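Long-range contact in periplasmic binding protein/LacI transcriptional regulator (Brachyspira murdochii, PDB 4KQC), which probably binds a carbohydrate as the periplasmic solute-binding component of an ABC transporter: residues A[113-118]-A[155-161]. Sequence-based numbering, arbitrary orientation. Where two conformers were deposited one is given.
Sequences NRAAAA and IGRAEGF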
ATOM      1  N   ASN A 113      -4.037  -0.648  -6.298  1.00 12.91           N
ATOM      2  CA  ASN A 113      -3.886   0.547  -5.472  1.00 12.39           C
ATOM      3  C   ASN A 113      -4.985   1.582  -5.643  1.00 12.74           C
ATOM      4  O   ASN A 113      -5.482   2.115  -4.663  1.00 12.38           O
ATOM      5  CB  ASN A 113      -2.535   1.192  -5.711  1.00 13.30           C
ATOM      6  CG  ASN A 113      -1.431   0.454  -5.012  1.00 13.35           C
ATOM      7  OD1 ASN A 113      -1.570   0.023  -3.839  1.00 14.32           O
ATOM      8  ND2 ASN A 113      -0.322   0.322  -5.689  1.00 15.84           N
ATOM      9  N   ARG A 114      -5.335   1.869  -6.892  1.00 12.82           N
ATOM     10  CA  ARG A 114      -6.318   2.891  -7.159  1.00 12.88           C
ATOM     11  C   ARG A 114      -7.706   2.511  -6.599  1.00 12.25           C
ATOM     12  O   ARG A 114      -8.372   3.323  -5.936  1.00 12.63           O
ATOM     13  CB  ARG A 114      -6.426   3.221  -8.648  1.00 12.86           C
ATOM     14  CG  ARG A 114      -5.215   4.003  -9.125  1.00 13.89           C
ATOM     15  CD  ARG A 114      -5.139   4.019 -10.646  1.00 15.89           C
ATOM     16  NE  ARG A 114      -4.061   4.919 -11.088  1.00 17.04           N
ATOM     17  CZ  ARG A 114      -2.750   4.611 -11.055  1.00 17.75           C
ATOM     18  NH1 ARG A 114      -2.302   3.405 -10.685  1.00 17.67           N
ATOM     19  NH2 ARG A 114      -1.885   5.531 -11.439  1.00 21.17           N
ATOM     20  N   ALA A 115      -8.062   1.231  -6.764  1.00 12.02           N
ATOM     21  CA  ALA A 115      -9.312   0.715  -6.228  1.00 11.85           C
ATOM     22  C   ALA A 115      -9.351   0.680  -4.737  1.00 11.79           C
ATOM     23  O   ALA A 115     -10.372   0.999  -4.163  1.00 11.53           O
ATOM     24  CB  ALA A 115      -9.520  -0.687  -6.754  1.00 13.31           C
ATOM     25  N   ALA A 116      -8.246   0.347  -4.095  1.00 11.40           N
ATOM     26  CA  ALA A 116      -8.199   0.305  -2.648  1.00 12.07           C
ATOM     27  C   ALA A 116      -8.359   1.724  -2.095  1.00 11.79           C
ATOM     28  O   ALA A 116      -9.065   1.977  -1.110  1.00 11.53           O
ATOM     29  CB  ALA A 116      -6.918  -0.294  -2.213  1.00 12.94           C
ATOM     30  N   ALA A 117      -7.674   2.669  -2.733  1.00 11.03           N
ATOM     31  CA  ALA A 117      -7.741   4.057  -2.322  1.00 10.94           C
ATOM     32  C   ALA A 117      -9.118   4.676  -2.532  1.00 11.83           C
ATOM     33  O   ALA A 117      -9.514   5.576  -1.792  1.00 11.84           O
ATOM     34  CB  ALA A 117      -6.653   4.849  -3.056  1.00 11.79           C
ATOM     35  N   ALA A 118      -9.815   4.218  -3.556  1.00 11.93           N
ATOM     36  CA  ALA A 118     -11.174   4.621  -3.801  1.00 12.05           C
ATOM     37  C   ALA A 118     -12.084   4.178  -2.687  1.00 11.84           C
ATOM     38  O   ALA A 118     -13.058   4.878  -2.420  1.00 13.63           O
ATOM     39  CB  ALA A 118     -11.653   4.137  -5.150  1.00 12.71           C
ATOM     40  N   ILE A 155       1.800   7.226  -6.461  1.00 10.99           N
ATOM     41  CA  ILE A 155       0.915   7.923  -7.425  1.00 11.88           C
ATOM     42  C   ILE A 155      -0.468   7.243  -7.451  1.00 12.39           C
ATOM     43  O   ILE A 155      -1.489   7.890  -7.385  1.00 13.37           O
ATOM     44  CB  ILE A 155       1.560   8.001  -8.800  1.00 13.66           C
ATOM     45  CG1 ILE A 155       2.838   8.904  -8.728  1.00 14.12           C
ATOM     46  CG2 ILE A 155       0.593   8.483  -9.849  1.00 14.62           C
ATOM     47  CD1 ILE A 155       3.700   8.743  -9.954  1.00 14.71           C
ATOM     48  N   GLY A 156      -0.485   5.927  -7.562  1.00 12.54           N
ATOM     49  CA  GLY A 156      -1.724   5.241  -7.604  1.00 12.17           C
ATOM     50  C   GLY A 156      -2.525   5.269  -6.325  1.00 11.52           C
ATOM     51  O   GLY A 156      -3.757   5.435  -6.376  1.00 12.13           O
ATOM     52  N   ARG A 157      -1.865   5.167  -5.173  1.00 10.71           N
ATOM     53  CA  ARG A 157      -2.622   5.265  -3.908  1.00 11.21           C
ATOM     54  C   ARG A 157      -3.187   6.656  -3.681  1.00 11.76           C
ATOM     55  O   ARG A 157      -4.206   6.801  -3.021  1.00 13.81           O
ATOM     56  CB  ARG A 157      -1.789   4.831  -2.724  1.00 10.92           C
ATOM     57  CG  ARG A 157      -1.468   3.349  -2.728  1.00 11.20           C
ATOM     58  CD  ARG A 157      -0.863   2.912  -1.422  1.00 11.35           C
ATOM     59  NE  ARG A 157      -0.543   1.499  -1.383  1.00 13.14           N
ATOM     60  CZ  ARG A 157      -0.057   0.893  -0.306  1.00 13.33           C
ATOM     61  NH1 ARG A 157       0.119   1.555   0.800  1.00 13.84           N
ATOM     62  NH2 ARG A 157       0.147  -0.421  -0.293  1.00 15.81           N
ATOM     63  N   ALA A 158      -2.574   7.683  -4.249  1.00 11.75           N
ATOM     64  CA  ALA A 158      -3.102   9.062  -4.142  1.00 11.65           C
ATOM     65  C   ALA A 158      -4.175   9.319  -5.185  1.00 12.27           C
ATOM     66  O   ALA A 158      -5.250   9.850  -4.843  1.00 13.12           O
ATOM     67  CB  ALA A 158      -1.979  10.077  -4.366  1.00 13.20           C
ATOM     68  N   GLU A 159      -3.876   9.038  -6.443  1.00 13.13           N
ATOM     69  CA  GLU A 159      -4.771   9.289  -7.606  0.70 14.95           C
ATOM     70  C   GLU A 159      -6.085   8.561  -7.394  1.00 13.34           C
ATOM     71  O   GLU A 159      -7.143   9.090  -7.712  1.00 13.57           O
ATOM     72  CB  GLU A 159      -4.164   8.850  -8.951  0.70 18.36           C
ATOM     73  CG  GLU A 159      -3.261   9.882  -9.667  0.70 22.81           C
ATOM     74  CD  GLU A 159      -2.802   9.499 -11.105  0.70 25.55           C
ATOM     75  OE1 GLU A 159      -3.029   8.360 -11.612  0.70 28.14           O
ATOM     76  OE2 GLU A 159      -2.154  10.355 -11.727  0.70 29.68           O
ATOM     77  N   GLY A 160      -6.015   7.318  -6.909  1.00 13.39           N
ATOM     78  CA  GLY A 160      -7.252   6.516  -6.700  1.00 11.95           C
ATOM     79  C   GLY A 160      -8.253   7.221  -5.783  1.00 13.34           C
ATOM     80  O   GLY A 160      -9.484   7.202  -6.018  1.00 11.91           O
ATOM     81  N   PHE A 161      -7.745   7.770  -4.686  1.00 11.68           N
ATOM     82  CA  PHE A 161      -8.505   8.535  -3.727  1.00 11.12           C
ATOM     83  C   PHE A 161      -9.012   9.838  -4.384  1.00 11.32           C
ATOM     84  O   PHE A 161     -10.164  10.199  -4.315  1.00 11.53           O
ATOM     85  CB  PHE A 161      -7.629   8.821  -2.474  1.00 10.80           C
ATOM     86  CG  PHE A 161      -8.364   9.634  -1.424  1.00 10.56           C
ATOM     87  CD1 PHE A 161      -8.393  11.004  -1.509  1.00 10.47           C
ATOM     88  CD2 PHE A 161      -9.043   9.019  -0.376  1.00 10.10           C
ATOM     89  CE1 PHE A 161      -9.109  11.764  -0.620  1.00 10.77           C
ATOM     90  CE2 PHE A 161      -9.700   9.783   0.564  1.00 10.19           C
ATOM     91  CZ  PHE A 161      -9.777  11.121   0.429  1.00 10.52           C
TER
HETATM   92  O   HOH W   1      -0.801  -2.049  -2.416  1.00 27.36           O
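The N-terminal turns of helix 113-133 meet helix 152-171 with segment axes 6.9 Å apart at closest approach and crossing at -44°, and Arg114 and Gly160 have the nearest CA atoms. Both helices belong to the C-terminal lobe of a type I periplasmic binding protein fold, and Gly156 and Gly160, four residues apart, form a GxxxG surface that permits this closeness. Gly160 CA lies 3.5 Å from Arg114 O in a CA-H...O contact, and a side chain there would collide with that carbonyl. Ala117 CB pushes in beside the glycines, against Arg157 O and the backbone N of Phe161, whose ring leads away from residues 113-118 to stack on Tyr210 and pack on later turns of helix 113-133. On the exposed side Arg114 runs extended from CG to NE, and chi4 of 77° swings one guanidinium face over Gly156 CA. In one of two Glu159 conformers, Arg114 NH2 forms a 3.1 Å salt bridge to Glu159 OE1, from above the carboxylate plane. On the other flank Arg157 NH1 reaches Asp251 and the carbonyl of Ser212. A leucine in place of Arg157 would probably leave Asp251 without this counter-charge and the Asn113 amide freer to turn. Arg157 NE donates to Asn113 OD1 at 3.0 Å, nearly in the guanidinium plane but well above that of the amide; a water bridges the same OD1 to Arg157 NH2, 2.8 Å from that nitrogen.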